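Side-chain contacts in catalase (Pseudomonas syringae, PDB 1M7S), which breaks down hydrogen peroxide into water and oxygen at a heme iron, protecting the cell from the toxic effects of the peroxide: residues F108-Y113 against F210-L215; G184-D189 against K247-K252; I448-L453 against R463-A468. All blocks are in the same frame, centred on the assembly; numbering follows the deposited sequence.

How the interactions relate
Interactions 1 and 2 belong to the beta-barrel part of the chain and lie about 12 Å apart between centres. Interaction 1 is buried inside the barrel and is built of aromatic rings and one bridging water. Interaction 2, partly buried, joins two loops at the barrel margin by an arginine whose chain lies on Pro-251 and whose end makes a weak, water-assisted salt bridge. The two meet directly: Asp-189 faces strand 210-214, where its OD1 and OD2 probably bond Ser-214 N and His-211 NE2. Interaction 3 stands apart in the C-terminal helical domain, nearest atoms about 23 Å from interaction 1 and about 22 Å from interaction 2, and consists of buried aliphatic packing without cross-helix hydrogen bonds.

Interaction 1: F108-Y113 against F210-L215; sequences FATKFY and FHWKSL
Trp-212 meets Phe-108, Thr-110 and Phe-112 across the interior of the catalase beta barrel. Strands 107-114 and 205-214 are not neighbours in the sheet. Their axes run at 107° to each other and approach no closer than 10.5 Å, so the indole spans the gap. Just before it, His-211 bonds Glu-284 and Asp-189. With chi1 at -69°, the CG of Trp-212 lies anti to the carbonyl carbon, and the ring is directed at the other strand. From CB outward, the five-membered ring comes first, forming an offset stack with the Phe-108 ring, centroids 4.5 Å apart and planes only 11° from parallel. CD1 of Trp-212 sits over the centre of the phenyl face. NE1 follows: it donates to a water 2.9 Å away, which also accepts from Thr-110 OG1 at 2.8 Å and donates to Phe-108 O at 2.9 Å. On the six-membered ring, CZ2 of Trp-212 lies 3.6 Å from Phe-112 CZ, which comes to the indole edge, near its plane, with CH2 close by. Thr-110 CG2 in turn lies over one face of the Phe-112 ring. Met-290 touches Phe-108, Thr-110 and Trp-212. Two residues on, Ser-214 N bonds Asp-189. Phe-108 and Ala-109 belong to the heme pocket, and the side chain of Phe-108 lies about 6 Å from that of Asn-124, a predicted active-site residue. One indole thus uses a face for stacking, an edge for apolar contact and its N-H for a water that bonds three polar atoms, which should limit its rotation next to Phe-108 of the heme pocket.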
# COMPACT_ATOMS: atom_id res chain seq x y z
N PHE A 108 -26.41 -7.82 6.90
CA PHE A 108 -26.49 -9.04 7.74
C PHE A 108 -25.70 -10.10 7.02
O PHE A 108 -26.17 -10.75 6.10
CB PHE A 108 -27.97 -9.41 7.88
CG PHE A 108 -28.33 -10.51 8.86
CD1 PHE A 108 -29.62 -10.58 9.33
CD2 PHE A 108 -27.42 -11.46 9.30
CE1 PHE A 108 -30.03 -11.56 10.23
CE2 PHE A 108 -27.80 -12.44 10.21
CZ PHE A 108 -29.12 -12.47 10.67
N ALA A 109 -24.37 -10.12 7.21
CA ALA A 109 -23.43 -10.99 6.52
C ALA A 109 -22.98 -12.13 7.44
O ALA A 109 -22.43 -11.92 8.54
CB ALA A 109 -22.23 -10.15 6.05
N THR A 110 -23.09 -13.35 6.93
CA THR A 110 -22.78 -14.54 7.75
C THR A 110 -21.67 -15.33 7.07
O THR A 110 -21.81 -15.67 5.88
CB THR A 110 -24.03 -15.42 7.87
OG1 THR A 110 -25.09 -14.70 8.47
CG2 THR A 110 -23.74 -16.66 8.78
N LYS A 111 -20.53 -15.51 7.74
CA LYS A 111 -19.45 -16.35 7.26
C LYS A 111 -19.66 -17.75 7.92
O LYS A 111 -19.59 -17.81 9.15
CB LYS A 111 -18.11 -15.79 7.70
CG LYS A 111 -16.91 -16.64 7.31
CD LYS A 111 -15.54 -15.96 7.52
CE LYS A 111 -15.37 -14.74 6.61
NZ LYS A 111 -15.45 -15.10 5.15
N PHE A 112 -19.93 -18.74 7.08
CA PHE A 112 -20.13 -20.08 7.69
C PHE A 112 -18.83 -20.85 7.54
O PHE A 112 -18.33 -20.97 6.41
CB PHE A 112 -21.19 -20.84 6.91
CG PHE A 112 -22.61 -20.41 7.00
CD1 PHE A 112 -23.10 -19.39 6.17
CD2 PHE A 112 -23.50 -21.01 7.87
CE1 PHE A 112 -24.44 -19.04 6.21
CE2 PHE A 112 -24.82 -20.64 7.91
CZ PHE A 112 -25.33 -19.64 7.07
N TYR A 113 -18.20 -21.32 8.60
CA TYR A 113 -16.92 -21.99 8.48
C TYR A 113 -17.23 -23.50 8.31
O TYR A 113 -17.11 -24.21 9.30
CB TYR A 113 -16.07 -21.76 9.70
CG TYR A 113 -15.66 -20.30 10.00
CD1 TYR A 113 -14.52 -19.78 9.47
CD2 TYR A 113 -16.45 -19.54 10.82
CE1 TYR A 113 -14.13 -18.46 9.75
CE2 TYR A 113 -16.09 -18.21 11.15
CZ TYR A 113 -14.93 -17.71 10.60
OH TYR A 113 -14.56 -16.41 10.91
N PHE A 210 -32.95 -17.13 0.27
CA PHE A 210 -32.72 -17.38 1.70
C PHE A 210 -33.27 -16.25 2.56
O PHE A 210 -33.12 -15.06 2.23
CB PHE A 210 -31.20 -17.42 1.99
CG PHE A 210 -30.48 -18.57 1.37
CD1 PHE A 210 -30.52 -19.84 1.97
CD2 PHE A 210 -29.76 -18.44 0.21
CE1 PHE A 210 -29.87 -20.90 1.40
CE2 PHE A 210 -29.08 -19.48 -0.35
CZ PHE A 210 -29.12 -20.75 0.24
N HIS A 211 -33.85 -16.58 3.69
CA HIS A 211 -34.50 -15.66 4.60
C HIS A 211 -34.19 -16.05 6.05
O HIS A 211 -34.58 -17.17 6.45
CB HIS A 211 -36.03 -15.70 4.38
CG HIS A 211 -36.87 -14.93 5.36
ND1 HIS A 211 -38.06 -15.44 5.86
CD2 HIS A 211 -36.72 -13.72 5.95
CE1 HIS A 211 -38.58 -14.56 6.72
NE2 HIS A 211 -37.80 -13.50 6.79
N TRP A 212 -33.58 -15.11 6.75
CA TRP A 212 -33.35 -15.32 8.19
C TRP A 212 -34.54 -14.69 8.90
O TRP A 212 -34.72 -13.47 8.88
CB TRP A 212 -32.09 -14.61 8.69
CG TRP A 212 -30.77 -15.10 8.25
CD1 TRP A 212 -29.90 -14.43 7.43
CD2 TRP A 212 -30.09 -16.31 8.63
NE1 TRP A 212 -28.76 -15.14 7.27
CE2 TRP A 212 -28.83 -16.31 8.01
CE3 TRP A 212 -30.43 -17.40 9.45
CZ2 TRP A 212 -27.88 -17.31 8.15
CZ3 TRP A 212 -29.49 -18.41 9.59
CH2 TRP A 212 -28.22 -18.40 8.94
N LYS A 213 -35.35 -15.52 9.57
CA LYS A 213 -36.51 -15.02 10.29
C LYS A 213 -36.16 -14.79 11.75
O LYS A 213 -35.77 -15.74 12.45
CB LYS A 213 -37.72 -15.98 10.21
CG LYS A 213 -38.92 -15.40 10.97
CD LYS A 213 -40.23 -15.95 10.45
CE LYS A 213 -41.36 -15.36 11.33
NZ LYS A 213 -41.74 -13.99 10.85
N SER A 214 -36.24 -13.52 12.17
CA SER A 214 -35.93 -13.20 13.56
C SER A 214 -36.87 -13.87 14.57
O SER A 214 -38.09 -13.73 14.46
CB SER A 214 -36.06 -11.68 13.80
OG SER A 214 -35.77 -11.47 15.20
N LEU A 215 -36.29 -14.58 15.52
CA LEU A 215 -37.06 -15.24 16.58
C LEU A 215 -37.31 -14.27 17.72
O LEU A 215 -38.07 -14.58 18.63
CB LEU A 215 -36.42 -16.55 17.05
CG LEU A 215 -36.24 -17.56 15.88
CD1 LEU A 215 -35.72 -18.89 16.41
CD2 LEU A 215 -37.53 -17.77 15.10
O HOH W 1 -26.51 -13.67 6.23

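Interaction 2: G184-D189 against K247-K252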
# COMPACT_ATOMS: atom_id res chain seq x y z
N GLY A 184 -32.94 -2.61 16.78
CA GLY A 184 -31.76 -3.42 17.10
C GLY A 184 -31.52 -4.41 15.96
O GLY A 184 -32.50 -4.88 15.35
N TYR A 185 -30.32 -4.87 15.82
CA TYR A 185 -30.01 -5.90 14.81
C TYR A 185 -30.70 -7.23 15.17
O TYR A 185 -31.08 -8.01 14.28
CB TYR A 185 -28.52 -6.15 14.72
CG TYR A 185 -27.71 -5.02 14.10
CD1 TYR A 185 -28.08 -4.50 12.86
CD2 TYR A 185 -26.56 -4.60 14.75
CE1 TYR A 185 -27.32 -3.50 12.28
CE2 TYR A 185 -25.77 -3.61 14.16
CZ TYR A 185 -26.17 -3.09 12.95
OH TYR A 185 -25.39 -2.09 12.39
N ARG A 186 -30.96 -7.40 16.47
CA ARG A 186 -31.67 -8.58 16.95
C ARG A 186 -33.15 -8.54 16.54
O ARG A 186 -33.79 -9.58 16.57
CB ARG A 186 -31.70 -8.61 18.51
CG ARG A 186 -30.30 -8.70 19.11
CD ARG A 186 -30.42 -8.94 20.65
NE ARG A 186 -30.93 -7.71 21.27
CZ ARG A 186 -31.65 -7.72 22.38
NH1 ARG A 186 -31.94 -8.92 22.91
NH2 ARG A 186 -32.06 -6.59 22.95
N PHE A 187 -33.70 -7.41 16.19
CA PHE A 187 -35.08 -7.19 15.84
C PHE A 187 -35.27 -6.89 14.35
O PHE A 187 -36.12 -6.09 14.00
CB PHE A 187 -35.67 -6.06 16.71
CG PHE A 187 -35.43 -6.37 18.17
CD1 PHE A 187 -34.51 -5.61 18.88
CD2 PHE A 187 -36.09 -7.39 18.81
CE1 PHE A 187 -34.24 -5.85 20.22
CE2 PHE A 187 -35.83 -7.67 20.16
CZ PHE A 187 -34.91 -6.91 20.86
N MET A 188 -34.48 -7.55 13.53
CA MET A 188 -34.63 -7.44 12.09
C MET A 188 -34.48 -8.83 11.46
O MET A 188 -33.70 -9.66 11.96
CB MET A 188 -33.65 -6.52 11.37
CG MET A 188 -32.19 -6.90 11.29
SD MET A 188 -31.20 -5.49 10.67
CE MET A 188 -29.79 -6.50 10.14
N ASP A 189 -35.07 -8.97 10.29
CA ASP A 189 -34.84 -10.22 9.55
C ASP A 189 -33.61 -10.03 8.67
O ASP A 189 -33.04 -8.96 8.59
CB ASP A 189 -36.04 -10.54 8.65
CG ASP A 189 -37.22 -11.18 9.33
OD1 ASP A 189 -37.22 -11.40 10.55
OD2 ASP A 189 -38.21 -11.46 8.58
N LYS A 247 -25.46 -10.23 28.54
CA LYS A 247 -26.45 -10.71 29.50
C LYS A 247 -26.90 -12.16 29.26
O LYS A 247 -27.84 -12.56 29.94
CB LYS A 247 -27.68 -9.81 29.53
CG LYS A 247 -27.49 -8.40 30.07
CD LYS A 247 -26.31 -8.31 31.03
CE LYS A 247 -26.35 -7.08 31.92
NZ LYS A 247 -25.04 -6.83 32.59
N GLY A 248 -26.35 -12.90 28.30
CA GLY A 248 -26.76 -14.26 28.01
C GLY A 248 -27.99 -14.42 27.15
O GLY A 248 -28.37 -15.57 26.81
N ASP A 249 -28.60 -13.33 26.70
CA ASP A 249 -29.81 -13.30 25.90
C ASP A 249 -29.51 -13.36 24.39
O ASP A 249 -29.58 -12.36 23.64
CB ASP A 249 -30.57 -12.01 26.23
CG ASP A 249 -31.96 -12.04 25.62
OD1 ASP A 249 -32.43 -13.16 25.30
OD2 ASP A 249 -32.58 -10.97 25.42
N PHE A 250 -29.09 -14.55 23.97
CA PHE A 250 -28.62 -14.76 22.61
C PHE A 250 -29.70 -14.73 21.57
O PHE A 250 -30.69 -15.48 21.55
CB PHE A 250 -27.86 -16.09 22.59
CG PHE A 250 -26.82 -16.25 23.65
CD1 PHE A 250 -26.67 -17.47 24.29
CD2 PHE A 250 -25.97 -15.21 24.01
CE1 PHE A 250 -25.68 -17.62 25.27
CE2 PHE A 250 -25.00 -15.34 24.97
CZ PHE A 250 -24.85 -16.56 25.59
N PRO A 251 -29.54 -13.82 20.61
CA PRO A 251 -30.51 -13.69 19.51
C PRO A 251 -30.39 -14.88 18.58
O PRO A 251 -29.32 -15.44 18.31
CB PRO A 251 -30.14 -12.38 18.76
CG PRO A 251 -28.64 -12.33 19.03
CD PRO A 251 -28.42 -12.89 20.43
N LYS A 252 -31.56 -15.29 18.07
CA LYS A 252 -31.65 -16.37 17.10
C LYS A 252 -32.48 -16.05 15.87
O LYS A 252 -33.45 -15.30 15.87
CB LYS A 252 -32.35 -17.58 17.76
CG LYS A 252 -31.40 -18.23 18.80
CD LYS A 252 -32.18 -19.11 19.79
CE LYS A 252 -33.35 -19.83 19.24
NZ LYS A 252 -34.70 -19.25 19.45
O HOH W 2 -31.81 -11.57 21.98
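Arg-186 NH1 has two partners at the 247-252 loop: the carboxylate of Asp-249 and a water that is itself bonded to Asp-249 O. It donates to the water, 2.8 Å from NH1 and lying in the plane of the guanidinium at its edge, and that water donates in turn to Asp-249 O. The direct salt bridge to Asp-249 OD2 is weaker: NH1 and OD2 are 3.3 Å apart and the bond is bent to 127° at the hydrogen. The carboxylate oxygen also approaches the guanidinium edge, near its plane, while the two flat groups stand 81° apart, so the two groups meet through one weak NH1-OD2 bond and not as a side-by-side pair. Asp-249 gets there with CG anti to its backbone nitrogen, chi1 -170°. The charge of the arginine has a firmer partner in Asp-240, bridged through NH2, on helix 236-246. That helix ends in a Schellman motif at Gly-248, which has positive phi, and Asp-249 next to it is the centre of an inverse gamma turn. These two turns carry the chain round from the helix into barrel strand 252-260, and they bring both the carboxylate and the carbonyl of Asp-249 up to the loop before strand 190-199. The aliphatic part of Arg-186 lies across Pro-251, with CG of the arginine 3.7 Å from CB of the proline, and CD close by. A bend at chi3 then turns the guanidinium away from the proline and toward Asp-249. Phe-187 CZ lies over one face of the guanidinium, toward its rim, 3.5 Å above the plane, and the Phe-187 ring has Arg-186 CB over its centre. At the backbone of the same arginine, the carbonyl oxygen accepts from Gln-216 NE2 and Ser-214 OG.

Interaction 3: I448-L453 against R463-A468. Unlike the reference sequence in segment 448-453: Tyr-452 (reference Val).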
# COMPACT_ATOMS: atom_id res chain seq x y z
N ILE A 448 -41.11 13.33 -11.46
CA ILE A 448 -40.95 11.98 -12.05
C ILE A 448 -40.95 10.94 -10.93
O ILE A 448 -41.56 9.87 -11.04
CB ILE A 448 -39.70 11.91 -12.90
CG1 ILE A 448 -39.94 12.64 -14.25
CG2 ILE A 448 -39.30 10.44 -13.14
CD1 ILE A 448 -38.57 12.73 -14.95
N MET A 449 -40.20 11.21 -9.86
CA MET A 449 -40.20 10.35 -8.69
C MET A 449 -41.62 10.15 -8.18
O MET A 449 -41.97 9.01 -7.82
CB MET A 449 -39.37 10.95 -7.56
CG MET A 449 -37.86 10.75 -7.73
SD MET A 449 -37.24 9.08 -8.03
CE MET A 449 -38.00 8.17 -6.70
N LEU A 450 -42.38 11.23 -8.06
CA LEU A 450 -43.78 11.15 -7.58
C LEU A 450 -44.65 10.29 -8.46
O LEU A 450 -45.53 9.55 -8.01
CB LEU A 450 -44.32 12.59 -7.47
CG LEU A 450 -43.75 13.37 -6.27
CD1 LEU A 450 -44.24 14.82 -6.29
CD2 LEU A 450 -44.03 12.73 -4.91
N SER A 451 -44.40 10.36 -9.78
CA SER A 451 -45.17 9.55 -10.73
C SER A 451 -44.94 8.07 -10.47
O SER A 451 -45.87 7.24 -10.59
CB SER A 451 -44.88 9.92 -12.19
OG SER A 451 -43.64 9.44 -12.69
N TYR A 452 -43.69 7.72 -10.10
CA TYR A 452 -43.42 6.31 -9.75
C TYR A 452 -44.23 5.87 -8.56
O TYR A 452 -44.82 4.79 -8.55
CB TYR A 452 -41.92 6.09 -9.50
CG TYR A 452 -41.05 6.42 -10.71
CD1 TYR A 452 -39.68 6.67 -10.49
CD2 TYR A 452 -41.51 6.37 -12.01
CE1 TYR A 452 -38.86 6.92 -11.57
CE2 TYR A 452 -40.70 6.66 -13.09
CZ TYR A 452 -39.35 6.92 -12.87
OH TYR A 452 -38.52 7.21 -13.91
N LEU A 453 -44.32 6.68 -7.51
CA LEU A 453 -45.06 6.38 -6.30
C LEU A 453 -46.56 6.35 -6.59
O LEU A 453 -47.29 5.49 -6.10
CB LEU A 453 -44.73 7.44 -5.25
CG LEU A 453 -43.24 7.62 -4.89
CD1 LEU A 453 -43.15 8.58 -3.69
CD2 LEU A 453 -42.65 6.25 -4.56
N ARG A 463 -50.06 11.63 -1.43
CA ARG A 463 -49.67 12.14 -0.11
C ARG A 463 -48.22 12.56 -0.16
O ARG A 463 -47.89 13.57 0.45
CB ARG A 463 -49.91 11.08 0.96
CG ARG A 463 -51.41 10.70 1.11
CD ARG A 463 -51.53 9.54 2.11
NE ARG A 463 -51.24 9.94 3.46
CZ ARG A 463 -51.23 9.21 4.58
NH1 ARG A 463 -51.53 7.92 4.54
NH2 ARG A 463 -50.93 9.78 5.75
N VAL A 464 -47.35 11.74 -0.75
CA VAL A 464 -45.93 12.21 -0.78
C VAL A 464 -45.83 13.48 -1.63
O VAL A 464 -45.09 14.36 -1.24
CB VAL A 464 -45.00 11.16 -1.37
CG1 VAL A 464 -43.56 11.65 -1.39
CG2 VAL A 464 -45.17 9.91 -0.51
N ALA A 465 -46.61 13.59 -2.71
CA ALA A 465 -46.62 14.83 -3.49
C ALA A 465 -47.01 16.06 -2.67
O ALA A 465 -46.51 17.17 -2.95
CB ALA A 465 -47.59 14.68 -4.65
N GLU A 466 -47.94 15.97 -1.73
CA GLU A 466 -48.31 17.11 -0.90
C GLU A 466 -47.15 17.51 0.03
O GLU A 466 -46.79 18.67 0.15
CB GLU A 466 -49.53 16.80 -0.04
N VAL A 467 -46.54 16.52 0.71
CA VAL A 467 -45.41 16.83 1.60
C VAL A 467 -44.22 17.38 0.82
O VAL A 467 -43.55 18.34 1.25
CB VAL A 467 -45.01 15.53 2.35
CG1 VAL A 467 -43.82 15.81 3.26
CG2 VAL A 467 -46.16 14.99 3.16
N ALA A 468 -43.90 16.84 -0.35
CA ALA A 468 -42.74 17.24 -1.14
C ALA A 468 -43.04 18.48 -1.98
O ALA A 468 -42.14 18.91 -2.68
CB ALA A 468 -42.28 16.15 -2.09
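Leu-450 and Ala-465 mark the closest backbone approach, CA to CA 6.2 Å, of two helix segments whose axes run nearly antiparallel, at 153°, and come within 9.8 Å. Helices 443-456 and 458-467 follow each other almost without a break and form an alpha-helical hairpin in the C-terminal helical domain of the catalase. No hydrogen bond links the two segments, and the contact is made by aliphatic groups. Leu-450 has its CG anti to the carbonyl carbon, chi1 -74°, and its fork opens onto the backbone of Ala-465. CD2 of Leu-450 comes to 3.5 Å from Ala-465 N, while CD1 is 3.7 Å from the methyl CB of the alanine. The small side chain thus lets the leucine tip reach the helix backbone itself. CD2 of Leu-450 also touches Val-464 CG1, at 3.7 Å. One turn on, Leu-453 sends CD1 to the same valine, crossing it at about a right angle, with Leu-453 CD1 3.9 Å from Val-464 CG1. That valine methyl therefore touches two leucine branches one helical turn apart, both approaching it from the same side. Beyond the hairpin, Leu-438 and Val-431 of helix 424-438 touch Leu-450 and Val-464 respectively, and Thr-169 of helix 169-176 touches Leu-453. Ile-448 packs on Arg-380 of a second subunit. Within helix 443-456, the carbonyl oxygen of Ile-448 lies over the centre of the Tyr-452 ring and takes bonds from both Tyr-452 N and Ser-451 OG, the hydroxyl being 2.7 Å from Ile-448 O and tilted 19° from the carbonyl plane.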